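Local coordinates for succinyl-CoA ligase (ADP-forming) subunit alpha (PDB 6HXI), which is a coenzyme A-binding member of the succinyl-CoA ligase superfamily that also carries a C-terminal domain of the citrate synthase family, at residues V7-N12 with G147-G152; R27-D32 with H54-G59; P40-I45 with I63-Y68; E80-V85 with I106-V111. All coordinates share one frame; numbering follows the deposited sequence.

Interaction 1 (V7-N12 with G147-G152); sequences VLFDIN and GAFRIG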
loop_
_atom_site.group_PDB
_atom_site.type_symbol
_atom_site.label_atom_id
_atom_site.label_comp_id
_atom_site.label_asym_id
_atom_site.label_seq_id
_atom_site.Cartn_x
_atom_site.Cartn_y
_atom_site.Cartn_z
ATOM N N VAL B 7 34.519 29.404 -43.382
ATOM C CA VAL B 7 33.178 29.071 -42.882
ATOM C C VAL B 7 33.259 28.602 -41.414
ATOM O O VAL B 7 33.945 27.616 -41.106
ATOM C CB VAL B 7 32.430 28.031 -43.765
ATOM C CG1 VAL B 7 31.056 27.713 -43.195
ATOM C CG2 VAL B 7 32.302 28.507 -45.204
ATOM N N LEU B 8 32.543 29.289 -40.512
ATOM C CA LEU B 8 32.527 28.838 -39.122
ATOM C C LEU B 8 31.387 27.844 -38.997
ATOM O O LEU B 8 31.627 26.682 -38.656
ATOM C CB LEU B 8 32.363 30.016 -38.163
ATOM C CG LEU B 8 33.167 29.989 -36.856
ATOM C CD1 LEU B 8 34.670 30.086 -37.110
ATOM C CD2 LEU B 8 32.761 31.152 -35.983
ATOM N N PHE B 9 30.159 28.276 -39.373
ATOM C CA PHE B 9 28.947 27.454 -39.338
ATOM C C PHE B 9 28.183 27.536 -40.602
ATOM O O PHE B 9 28.078 28.605 -41.196
ATOM C CB PHE B 9 27.972 27.894 -38.248
ATOM C CG PHE B 9 28.590 28.420 -36.995
ATOM C CD1 PHE B 9 29.280 27.576 -36.138
ATOM C CD2 PHE B 9 28.448 29.754 -36.644
ATOM C CE1 PHE B 9 29.854 28.064 -34.965
ATOM C CE2 PHE B 9 29.023 30.246 -35.471
ATOM C CZ PHE B 9 29.735 29.399 -34.647
ATOM N N ASP B 10 27.537 26.437 -40.946
ATOM C CA ASP B 10 26.649 26.368 -42.091
ATOM C C ASP B 10 25.370 25.632 -41.696
ATOM O O ASP B 10 25.152 25.317 -40.514
ATOM C CB ASP B 10 27.345 25.751 -43.327
ATOM C CG ASP B 10 28.007 24.394 -43.128
ATOM O OD1 ASP B 10 27.368 23.494 -42.516
ATOM O OD2 ASP B 10 29.129 24.197 -43.663
ATOM N N ILE B 11 24.529 25.361 -42.693
ATOM C CA ILE B 11 23.258 24.693 -42.539
ATOM C C ILE B 11 23.449 23.203 -42.187
ATOM O O ILE B 11 22.485 22.556 -41.806
ATOM C CB ILE B 11 22.393 24.969 -43.802
ATOM C CG1 ILE B 11 20.890 24.813 -43.487
ATOM C CG2 ILE B 11 22.836 24.145 -45.015
ATOM C CD1 ILE B 11 19.948 25.853 -44.124
ATOM N N ASN B 12 24.688 22.674 -42.287
ATOM C CA ASN B 12 24.981 21.276 -41.934
ATOM C C ASN B 12 25.727 21.136 -40.591
ATOM O O ASN B 12 26.030 20.012 -40.169
ATOM C CB ASN B 12 25.718 20.553 -43.063
ATOM C CG ASN B 12 24.951 20.522 -44.360
ATOM O OD1 ASN B 12 23.880 19.912 -44.465
ATOM N ND2 ASN B 12 25.476 21.210 -45.369
ATOM N N GLY B 147 20.169 32.174 -41.334
ATOM C CA GLY B 147 19.560 31.086 -42.081
ATOM C C GLY B 147 20.253 29.745 -41.965
ATOM O O GLY B 147 19.854 28.812 -42.661
ATOM N N ALA B 148 21.269 29.603 -41.084
ATOM C CA ALA B 148 22.031 28.354 -40.967
ATOM C C ALA B 148 22.230 27.806 -39.538
ATOM O O ALA B 148 21.914 26.643 -39.298
ATOM C CB ALA B 148 23.377 28.506 -41.648
ATOM N N PHE B 149 22.783 28.609 -38.612
ATOM C CA PHE B 149 23.075 28.150 -37.246
ATOM C C PHE B 149 23.124 29.313 -36.276
ATOM O O PHE B 149 23.604 30.392 -36.629
ATOM C CB PHE B 149 24.444 27.406 -37.218
ATOM C CG PHE B 149 24.885 26.824 -35.896
ATOM C CD1 PHE B 149 24.493 25.545 -35.514
ATOM C CD2 PHE B 149 25.712 27.545 -35.042
ATOM C CE1 PHE B 149 24.909 25.000 -34.287
ATOM C CE2 PHE B 149 26.110 27.008 -33.802
ATOM C CZ PHE B 149 25.710 25.738 -33.436
ATOM N N ARG B 150 22.701 29.059 -35.027
ATOM C CA ARG B 150 22.797 30.051 -33.961
ATOM C C ARG B 150 23.506 29.434 -32.747
ATOM O O ARG B 150 23.275 28.259 -32.422
ATOM C CB ARG B 150 21.410 30.620 -33.592
ATOM C CG ARG B 150 20.809 30.059 -32.316
ATOM C CD ARG B 150 19.330 30.309 -32.189
ATOM N NE ARG B 150 19.075 31.562 -31.515
ATOM C CZ ARG B 150 17.878 32.029 -31.206
ATOM N NH1 ARG B 150 17.754 33.210 -30.639
ATOM N NH2 ARG B 150 16.786 31.327 -31.497
ATOM N N ILE B 151 24.333 30.233 -32.068
ATOM C CA ILE B 151 24.991 29.782 -30.835
ATOM C C ILE B 151 24.064 30.121 -29.667
ATOM O O ILE B 151 23.853 31.309 -29.396
ATOM C CB ILE B 151 26.393 30.384 -30.620
ATOM C CG1 ILE B 151 27.360 29.963 -31.726
ATOM C CG2 ILE B 151 26.918 29.978 -29.242
ATOM C CD1 ILE B 151 28.567 30.920 -31.871
ATOM N N GLY B 152 23.532 29.086 -28.999
ATOM C CA GLY B 152 22.675 29.225 -27.823
ATOM C C GLY B 152 21.584 30.269 -27.929
ATOM O O GLY B 152 20.701 30.186 -28.786
#

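Interaction 2 (R27-D32 with H54-G59); sequences RMLDFD and HKAFWG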
loop_
_atom_site.group_PDB
_atom_site.type_symbol
_atom_site.label_atom_id
_atom_site.label_comp_id
_atom_site.label_asym_id
_atom_site.label_seq_id
_atom_site.Cartn_x
_atom_site.Cartn_y
_atom_site.Cartn_z
ATOM N N ARG B 27 15.783 27.521 -28.122
ATOM C CA ARG B 27 16.055 28.660 -29.007
ATOM C C ARG B 27 16.796 28.199 -30.252
ATOM O O ARG B 27 16.422 28.587 -31.363
ATOM C CB ARG B 27 16.848 29.759 -28.275
ATOM C CG ARG B 27 16.002 30.495 -27.256
ATOM C CD ARG B 27 16.549 31.842 -26.924
ATOM N NE ARG B 27 15.548 32.630 -26.217
ATOM C CZ ARG B 27 15.562 32.843 -24.912
ATOM N NH1 ARG B 27 14.618 33.576 -24.345
ATOM N NH2 ARG B 27 16.515 32.313 -24.156
ATOM N N MET B 28 17.821 27.332 -30.072
ATOM C CA MET B 28 18.590 26.799 -31.195
ATOM C C MET B 28 17.683 26.001 -32.148
ATOM O O MET B 28 17.663 26.268 -33.350
ATOM C CB MET B 28 19.783 25.962 -30.709
ATOM C CG MET B 28 20.893 26.812 -30.151
ATOM S SD MET B 28 22.286 25.875 -29.481
ATOM C CE MET B 28 23.030 25.271 -30.981
ATOM N N LEU B 29 16.868 25.086 -31.593
ATOM C CA LEU B 29 15.948 24.260 -32.367
ATOM C C LEU B 29 14.907 25.094 -33.099
ATOM O O LEU B 29 14.589 24.800 -34.258
ATOM C CB LEU B 29 15.262 23.216 -31.473
ATOM C CG LEU B 29 16.178 22.163 -30.888
ATOM C CD1 LEU B 29 15.465 21.365 -29.799
ATOM C CD2 LEU B 29 16.704 21.242 -31.975
ATOM N N ASP B 30 14.404 26.152 -32.442
ATOM C CA ASP B 30 13.406 27.042 -33.023
ATOM C C ASP B 30 13.964 27.760 -34.259
ATOM O O ASP B 30 13.255 27.917 -35.250
ATOM C CB ASP B 30 12.910 28.047 -31.962
ATOM C CG ASP B 30 11.819 27.535 -31.038
ATOM O OD1 ASP B 30 11.351 26.395 -31.241
ATOM O OD2 ASP B 30 11.396 28.297 -30.145
ATOM N N PHE B 31 15.234 28.160 -34.203
ATOM C CA PHE B 31 15.926 28.829 -35.308
ATOM C C PHE B 31 16.105 27.857 -36.479
ATOM O O PHE B 31 15.800 28.207 -37.604
ATOM C CB PHE B 31 17.285 29.375 -34.843
ATOM C CG PHE B 31 17.987 30.227 -35.876
ATOM C CD1 PHE B 31 17.428 31.428 -36.314
ATOM C CD2 PHE B 31 19.203 29.830 -36.416
ATOM C CE1 PHE B 31 18.090 32.227 -37.264
ATOM C CE2 PHE B 31 19.855 30.624 -37.380
ATOM C CZ PHE B 31 19.297 31.818 -37.785
ATOM N N ASP B 32 16.523 26.618 -36.189
ATOM C CA ASP B 32 16.690 25.574 -37.185
ATOM C C ASP B 32 15.361 25.344 -37.904
ATOM O O ASP B 32 15.335 25.297 -39.125
ATOM C CB ASP B 32 17.171 24.267 -36.523
ATOM C CG ASP B 32 18.450 24.368 -35.720
ATOM O OD1 ASP B 32 19.296 25.247 -36.042
ATOM O OD2 ASP B 32 18.619 23.566 -34.781
ATOM N N HIS B 54 16.429 14.268 -23.448
ATOM C CA HIS B 54 15.832 15.571 -23.285
ATOM C C HIS B 54 14.806 15.750 -24.394
ATOM O O HIS B 54 15.096 15.499 -25.551
ATOM C CB HIS B 54 16.889 16.667 -23.316
ATOM C CG HIS B 54 16.315 18.061 -23.370
ATOM N ND1 HIS B 54 15.676 18.627 -22.276
ATOM C CD2 HIS B 54 16.284 18.947 -24.395
ATOM C CE1 HIS B 54 15.289 19.835 -22.667
ATOM N NE2 HIS B 54 15.633 20.071 -23.933
ATOM N N LYS B 55 13.605 16.157 -24.038
ATOM C CA LYS B 55 12.542 16.394 -25.009
ATOM C C LYS B 55 12.380 17.893 -25.263
ATOM O O LYS B 55 12.318 18.681 -24.334
ATOM C CB LYS B 55 11.237 15.748 -24.506
ATOM C CG LYS B 55 10.043 15.907 -25.450
ATOM C CD LYS B 55 8.874 14.963 -25.088
ATOM C CE LYS B 55 8.346 15.137 -23.692
ATOM N NZ LYS B 55 8.011 16.552 -23.400
ATOM N N ALA B 56 12.302 18.280 -26.524
ATOM C CA ALA B 56 12.126 19.659 -26.960
ATOM C C ALA B 56 11.212 19.674 -28.187
ATOM O O ALA B 56 10.860 18.613 -28.714
ATOM C CB ALA B 56 13.479 20.260 -27.313
ATOM N N PHE B 57 10.855 20.862 -28.656
ATOM C CA PHE B 57 10.034 21.039 -29.847
ATOM C C PHE B 57 10.859 21.233 -31.109
ATOM O O PHE B 57 11.903 21.889 -31.093
ATOM C CB PHE B 57 9.165 22.301 -29.711
ATOM C CG PHE B 57 7.911 22.166 -28.902
ATOM C CD1 PHE B 57 6.854 21.376 -29.353
ATOM C CD2 PHE B 57 7.773 22.832 -27.692
ATOM C CE1 PHE B 57 5.672 21.287 -28.624
ATOM C CE2 PHE B 57 6.588 22.739 -26.964
ATOM C CZ PHE B 57 5.549 21.957 -27.432
ATOM N N TRP B 58 10.294 20.761 -32.230
ATOM C CA TRP B 58 10.710 20.972 -33.613
ATOM C C TRP B 58 9.427 21.541 -34.235
ATOM O O TRP B 58 8.568 20.792 -34.679
ATOM C CB TRP B 58 11.119 19.651 -34.283
ATOM C CG TRP B 58 11.597 19.847 -35.691
ATOM C CD1 TRP B 58 10.917 19.557 -36.839
ATOM C CD2 TRP B 58 12.829 20.451 -36.095
ATOM N NE1 TRP B 58 11.673 19.905 -37.937
ATOM C CE2 TRP B 58 12.861 20.439 -37.507
ATOM C CE3 TRP B 58 13.934 20.956 -35.400
ATOM C CZ2 TRP B 58 13.946 20.937 -38.234
ATOM C CZ3 TRP B 58 15.019 21.431 -36.118
ATOM C CH2 TRP B 58 15.014 21.437 -37.516
ATOM N N GLY B 59 9.239 22.837 -34.091
ATOM C CA GLY B 59 8.015 23.515 -34.512
ATOM C C GLY B 59 6.945 23.266 -33.465
ATOM O O GLY B 59 7.022 23.804 -32.357
HETATM O O HOH W 1 11.255 24.307 -32.928
#

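Interaction 3 (P40-I45 with I63-Y68); sequences PSISAI and IILPMY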
loop_
_atom_site.group_PDB
_atom_site.type_symbol
_atom_site.label_atom_id
_atom_site.label_comp_id
_atom_site.label_asym_id
_atom_site.label_seq_id
_atom_site.Cartn_x
_atom_site.Cartn_y
_atom_site.Cartn_z
ATOM N N PRO B 40 18.017 19.052 -36.871
ATOM C CA PRO B 40 18.359 19.957 -35.763
ATOM C C PRO B 40 19.876 20.224 -35.713
ATOM O O PRO B 40 20.675 19.368 -36.101
ATOM C CB PRO B 40 17.919 19.160 -34.533
ATOM C CG PRO B 40 16.880 18.220 -35.041
ATOM C CD PRO B 40 17.418 17.800 -36.353
ATOM N N SER B 41 20.270 21.406 -35.257
ATOM C CA SER B 41 21.686 21.788 -35.161
ATOM C C SER B 41 22.390 21.164 -33.933
ATOM O O SER B 41 23.572 21.423 -33.735
ATOM C CB SER B 41 21.804 23.303 -35.075
ATOM O OG SER B 41 21.165 23.778 -33.900
ATOM N N ILE B 42 21.654 20.405 -33.097
ATOM C CA ILE B 42 22.150 19.810 -31.861
ATOM C C ILE B 42 22.125 18.291 -31.972
ATOM O O ILE B 42 21.051 17.711 -32.125
ATOM C CB ILE B 42 21.316 20.282 -30.636
ATOM C CG1 ILE B 42 21.370 21.822 -30.462
ATOM C CG2 ILE B 42 21.712 19.524 -29.358
ATOM C CD1 ILE B 42 20.305 22.379 -29.455
ATOM N N SER B 43 23.299 17.660 -31.852
ATOM C CA SER B 43 23.438 16.207 -31.873
ATOM C C SER B 43 23.187 15.676 -30.450
ATOM O O SER B 43 22.482 14.678 -30.295
ATOM C CB SER B 43 24.834 15.813 -32.352
ATOM O OG SER B 43 25.002 16.048 -33.739
ATOM N N ALA B 44 23.759 16.347 -29.407
ATOM C CA ALA B 44 23.588 15.917 -28.013
ATOM C C ALA B 44 23.756 17.048 -27.011
ATOM O O ALA B 44 24.337 18.097 -27.314
ATOM C CB ALA B 44 24.566 14.781 -27.670
ATOM N N ILE B 45 23.281 16.800 -25.793
ATOM C CA ILE B 45 23.446 17.690 -24.658
ATOM C C ILE B 45 24.477 17.028 -23.758
ATOM O O ILE B 45 24.475 15.802 -23.629
ATOM C CB ILE B 45 22.114 17.942 -23.928
ATOM C CG1 ILE B 45 21.076 18.553 -24.893
ATOM C CG2 ILE B 45 22.293 18.820 -22.688
ATOM C CD1 ILE B 45 19.757 17.968 -24.726
ATOM N N ILE B 63 10.544 16.278 -30.167
ATOM C CA ILE B 63 11.667 15.413 -30.546
ATOM C C ILE B 63 12.504 15.030 -29.333
ATOM O O ILE B 63 12.410 15.695 -28.309
ATOM C CB ILE B 63 12.540 16.003 -31.716
ATOM C CG1 ILE B 63 13.239 17.325 -31.322
ATOM C CG2 ILE B 63 11.729 16.146 -33.019
ATOM C CD1 ILE B 63 14.555 17.566 -32.038
ATOM N N ILE B 64 13.329 13.993 -29.456
ATOM C CA ILE B 64 14.186 13.537 -28.360
ATOM C C ILE B 64 15.647 13.822 -28.678
ATOM O O ILE B 64 16.137 13.436 -29.727
ATOM C CB ILE B 64 13.924 12.029 -28.002
ATOM C CG1 ILE B 64 12.456 11.743 -27.561
ATOM C CG2 ILE B 64 14.908 11.453 -26.987
ATOM C CD1 ILE B 64 11.804 12.684 -26.578
ATOM N N LEU B 65 16.351 14.441 -27.754
ATOM C CA LEU B 65 17.791 14.644 -27.884
ATOM C C LEU B 65 18.501 13.778 -26.858
ATOM O O LEU B 65 18.069 13.742 -25.704
ATOM C CB LEU B 65 18.210 16.113 -27.706
ATOM C CG LEU B 65 17.688 17.084 -28.773
ATOM C CD1 LEU B 65 18.147 18.472 -28.475
ATOM C CD2 LEU B 65 18.086 16.645 -30.187
ATOM N N PRO B 66 19.588 13.082 -27.264
ATOM C CA PRO B 66 20.364 12.295 -26.290
ATOM C C PRO B 66 21.171 13.210 -25.366
ATOM O O PRO B 66 21.497 14.340 -25.727
ATOM C CB PRO B 66 21.243 11.406 -27.156
ATOM C CG PRO B 66 21.367 12.141 -28.440
ATOM C CD PRO B 66 20.192 13.033 -28.613
ATOM N N MET B 67 21.458 12.729 -24.155
ATOM C CA MET B 67 22.114 13.519 -23.132
ATOM C C MET B 67 23.205 12.693 -22.460
ATOM O O MET B 67 22.931 11.599 -21.968
ATOM C CB MET B 67 21.021 14.034 -22.183
ATOM C CG MET B 67 21.475 15.072 -21.210
ATOM S SD MET B 67 20.029 15.833 -20.420
ATOM C CE MET B 67 19.529 14.560 -19.297
ATOM N N TYR B 68 24.465 13.180 -22.557
ATOM C CA TYR B 68 25.694 12.521 -22.080
ATOM C C TYR B 68 26.300 13.195 -20.885
ATOM O O TYR B 68 26.232 14.404 -20.784
ATOM C CB TYR B 68 26.734 12.432 -23.226
ATOM C CG TYR B 68 26.282 11.512 -24.340
ATOM C CD1 TYR B 68 25.457 11.974 -25.361
ATOM C CD2 TYR B 68 26.622 10.165 -24.338
ATOM C CE1 TYR B 68 25.001 11.125 -26.363
ATOM C CE2 TYR B 68 26.177 9.305 -25.346
ATOM C CZ TYR B 68 25.356 9.790 -26.346
ATOM O OH TYR B 68 24.916 8.961 -27.335
#

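Interaction 4 (E80-V85 with I106-V111); sequences EADVMV and IRIVAV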
loop_
_atom_site.group_PDB
_atom_site.type_symbol
_atom_site.label_atom_id
_atom_site.label_comp_id
_atom_site.label_asym_id
_atom_site.label_seq_id
_atom_site.Cartn_x
_atom_site.Cartn_y
_atom_site.Cartn_z
ATOM N N GLU B 80 30.253 13.737 -35.901
ATOM C CA GLU B 80 29.850 14.760 -36.870
ATOM C C GLU B 80 29.687 16.151 -36.243
ATOM O O GLU B 80 29.665 17.141 -36.963
ATOM C CB GLU B 80 28.554 14.341 -37.595
ATOM C CG GLU B 80 27.309 14.302 -36.715
ATOM C CD GLU B 80 26.935 12.948 -36.154
ATOM O OE1 GLU B 80 25.718 12.699 -35.999
ATOM O OE2 GLU B 80 27.847 12.137 -35.869
ATOM N N ALA B 81 29.498 16.213 -34.917
ATOM C CA ALA B 81 29.321 17.467 -34.187
ATOM C C ALA B 81 30.712 18.103 -33.962
ATOM O O ALA B 81 31.551 17.514 -33.278
ATOM C CB ALA B 81 28.613 17.200 -32.856
ATOM N N ASP B 82 30.966 19.254 -34.591
ATOM C CA ASP B 82 32.263 19.945 -34.517
ATOM C C ASP B 82 32.219 21.260 -33.702
ATOM O O ASP B 82 33.232 21.949 -33.563
ATOM C CB ASP B 82 32.844 20.166 -35.929
ATOM C CG ASP B 82 32.239 21.322 -36.709
ATOM O OD1 ASP B 82 30.997 21.501 -36.653
ATOM O OD2 ASP B 82 33.004 22.035 -37.401
ATOM N N VAL B 83 31.038 21.590 -33.167
ATOM C CA VAL B 83 30.820 22.774 -32.354
ATOM C C VAL B 83 30.385 22.378 -30.941
ATOM O O VAL B 83 29.530 21.507 -30.808
ATOM C CB VAL B 83 29.774 23.716 -33.011
ATOM C CG1 VAL B 83 29.483 24.926 -32.125
ATOM C CG2 VAL B 83 30.224 24.164 -34.392
ATOM N N MET B 84 30.934 23.052 -29.900
ATOM C CA MET B 84 30.428 22.928 -28.539
ATOM C C MET B 84 29.997 24.301 -28.018
ATOM O O MET B 84 30.796 25.238 -28.022
ATOM C CB MET B 84 31.405 22.263 -27.558
ATOM C CG MET B 84 30.738 22.012 -26.197
ATOM S SD MET B 84 31.714 21.064 -25.026
ATOM C CE MET B 84 32.436 22.385 -24.008
ATOM N N VAL B 85 28.719 24.415 -27.566
ATOM C CA VAL B 85 28.149 25.618 -26.945
ATOM C C VAL B 85 28.285 25.350 -25.469
ATOM O O VAL B 85 27.607 24.463 -24.940
ATOM C CB VAL B 85 26.691 25.906 -27.397
ATOM C CG1 VAL B 85 26.159 27.179 -26.752
ATOM C CG2 VAL B 85 26.582 25.980 -28.931
ATOM N N ILE B 106 36.036 18.140 -32.355
ATOM C CA ILE B 106 35.534 19.491 -32.065
ATOM C C ILE B 106 36.513 20.534 -32.607
ATOM O O ILE B 106 37.722 20.409 -32.414
ATOM C CB ILE B 106 35.152 19.674 -30.567
ATOM C CG1 ILE B 106 33.919 18.816 -30.231
ATOM C CG2 ILE B 106 34.880 21.143 -30.200
ATOM C CD1 ILE B 106 33.948 18.182 -28.867
ATOM N N ARG B 107 35.977 21.530 -33.323
ATOM C CA ARG B 107 36.722 22.617 -33.961
ATOM C C ARG B 107 36.415 23.993 -33.324
ATOM O O ARG B 107 37.310 24.830 -33.218
ATOM C CB ARG B 107 36.398 22.610 -35.466
ATOM C CG ARG B 107 37.047 23.713 -36.281
ATOM C CD ARG B 107 36.446 23.748 -37.661
ATOM N NE ARG B 107 36.740 25.004 -38.349
ATOM C CZ ARG B 107 35.834 25.735 -38.991
ATOM N NH1 ARG B 107 34.565 25.338 -39.043
ATOM N NH2 ARG B 107 36.188 26.863 -39.588
ATOM N N ILE B 108 35.143 24.219 -32.898
ATOM C CA ILE B 108 34.690 25.487 -32.310
ATOM C C ILE B 108 34.081 25.289 -30.921
ATOM O O ILE B 108 33.258 24.389 -30.727
ATOM C CB ILE B 108 33.712 26.241 -33.268
ATOM C CG1 ILE B 108 34.318 26.474 -34.668
ATOM C CG2 ILE B 108 33.218 27.568 -32.662
ATOM C CD1 ILE B 108 33.396 26.124 -35.767
ATOM N N VAL B 109 34.503 26.132 -29.953
ATOM C CA VAL B 109 33.946 26.160 -28.617
ATOM C C VAL B 109 33.527 27.600 -28.347
ATOM O O VAL B 109 34.349 28.505 -28.480
ATOM C CB VAL B 109 34.868 25.611 -27.479
ATOM C CG1 VAL B 109 34.099 25.503 -26.168
ATOM C CG2 VAL B 109 35.503 24.272 -27.844
ATOM N N ALA B 110 32.251 27.809 -27.987
ATOM C CA ALA B 110 31.724 29.110 -27.604
ATOM C C ALA B 110 31.586 29.097 -26.091
ATOM O O ALA B 110 30.863 28.251 -25.553
ATOM C CB ALA B 110 30.363 29.344 -28.261
ATOM N N VAL B 111 32.339 29.963 -25.408
ATOM C CA VAL B 111 32.370 30.099 -23.948
ATOM C C VAL B 111 31.439 31.243 -23.534
ATOM O O VAL B 111 31.738 32.406 -23.781
ATOM C CB VAL B 111 33.814 30.271 -23.387
ATOM C CG1 VAL B 111 33.816 30.230 -21.866
ATOM C CG2 VAL B 111 34.762 29.212 -23.947
#

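Interaction 1 (V7-N12 with G147-G152)
F9 and F149 meet at the seam between the N-terminal Rossmann-like sheet of the CoA-binding region and the next sheet, whose edge strand is 149-150. The two phenyl rings pack obliquely, their centroids 4.8 Å apart and their planes inclined by 35°. F149 CD2 sits over one face of the F9 ring, displaced toward the rim and 3.6 Å from F9 CG, while L8 CB of the same loop lies over the centre of the opposite face. F149 reaches this place because its CG stands anti to the backbone N (chi1 -178°), which carries the ring out from its strand. At the far end of F9, the chain tip of I151 arrives roughly at a right angle, with I151 CD1 3.4 Å from F9 CZ. Where the strand begins, A148 and F149 both face T145 of the neighbouring strand 143-145, forming a classic beta bulge. A148 CB presses there on the peptide between D10 and I11, 3.5 Å from I11 N. Further out, I11 CD1 lies 3.3 Å from the carbonyl oxygen G147 O. The loop itself is folded by an Asx turn, in which N12 N donates to D10 OD1 over 2.8 Å, and F9 O accepts a hydrogen bond from T145 OG1. On the sheet side, F9 rests against V83 and I108, and I151 against V85 and A110. The side chain of I151 lies about 10 Å from a bound coenzyme A.

Interaction 2 (R27-D32 with H54-G59)
L29 and A56 form the apolar centre of a helix-on-sheet contact in which segments 27-32 and 54-58 run nearly parallel, their axes approaching to 7.8 Å and 24° from alignment. The tip carbon L29 CD1 comes within 3.4 Å of A56 CB, tighter than an ordinary van der Waals pair, and L29 CB lies 3.6 Å from the carbonyl F57 O. One turn on, D32 CB touches the six-membered part of the W58 indole, 3.6 Å from CZ3. The indole extends toward the helix because W58 CG is anti to its backbone N (chi1 -178°). The polar link is indirect: one water donates to D30 OD1 over 2.7 Å and accepts from G59 N at 2.8 Å, with a weak third bond to F57 O. Of the other carboxylate oxygens, D32 OD2 bonds to S41 OG and D30 OD2 forms a salt bridge with R350 of a second copy of the protein. Helix 22-34 thus lies against strand 52-58, the outermost strand on this side of the seven-stranded sheet within the chain. P40 touches both L29 and W58, M28 touches F149 of strand 149-150, and I63 of strand 61-68 packs beside the indole.

Interaction 3 (P40-I45 with I63-Y68)
I45 and M67 form a parallel bridge in which the backbone of I45 bonds to the residues before and after M67: I45 N donates to P66 O over 3.0 Å, lying in the carbonyl plane, and Y68 N donates to I45 O over 2.8 Å at a nearly straight 169°. The same oxygen, I45 O, also receives a CA-H contact from M67 CA at 3.3 Å. Upstream the pairing is lost, for the chain turns a corner at S43, and the ring carbon P66 CD lies 3.3 Å from S43 O. Side chains fill the wedge that opens there. With its CG1 branch anti to the carbonyl carbon (chi1 -59°), I45 sends CD1 across the stem of L65, 3.8 Å from L65 CB. I42 crosses L65 at about a right angle as well, with I42 CG2 3.8 Å from L65 CD1, so that both isoleucines touch L65. At the wide end, P40 CG still reaches I63 CD1 at 3.9 Å. At the closed end, A44 CB comes to the edge of the Y68 ring, 3.7 Å from CD1, while the phenol packs on A74 and A77 of helix 71-77. I45 packs on I25 of helix 22-34. On the other edge of strand 61-68, the backbones of L65 and M67 bond to H54 and G52. Strand 61-68 is thus placed between the parallel strand 42-46 and the antiparallel strand 52-58, so the sheet, otherwise parallel and Rossmann-like, ends in an antiparallel edge strand in the region that binds coenzyme A.

Interaction 4 (E80-V85 with I106-V111)
D82 and R107 run side by side because D82 CG is tucked between its own N and carbonyl carbon (chi1 78°), whereas the R107 chain leaves anti to N (chi1 178°) and stays extended to NE. D82 OD2 lies near the guanidinium plane at its edge, but at 4.0 Å from R107 NH1 the opposite charges are beyond a salt bridge and may attract only weakly. R107 NH2 instead donates to V7 O. The backbone does the joining. D82 O accepts two bonds, from R107 N at 2.8 Å and from I108 N at 3.0 Å, the first donor tilted 22° from the carbonyl plane. Beyond it the regular parallel pattern follows, M84 N donating to I108 O at 2.8 Å and A110 N to M84 O at 3.0 Å. V83 and I108 point together, CG2 to CD1 at 4.0 Å; on the other face M84 CE meets V109 CG1 at 4.1 Å. These strands are the two ends of a beta-alpha-beta crossover through helix 93-102, whose A100 packs on M84 and V109. Strand 15-18 lies on the other side of strand 83-86, and strand 134-136 lies beyond strand 108-111, where I108 packs on I134 and I136.

From the N terminus, segment 7-12 opens the longest loop, closed at 147-152 by interaction 1, and the other three contacts are nested within it. Helix segment 27-32 comes next, then 40-45, 54-59 and 63-68, so interactions 2 and 3 alternate along the chain and cross. Both have closed before interaction 4 begins at 80-85 and ends at 106-111. Interactions 2, 3 and 4 all reach the seven-stranded sheet, from its 52-58 edge to strand 108-111, whereas interaction 1 ties the loop leading into that sheet to edge strand 149-150 of the following one. R150 NH2 bonding to R27 O joins interactions 1 and 2 directly.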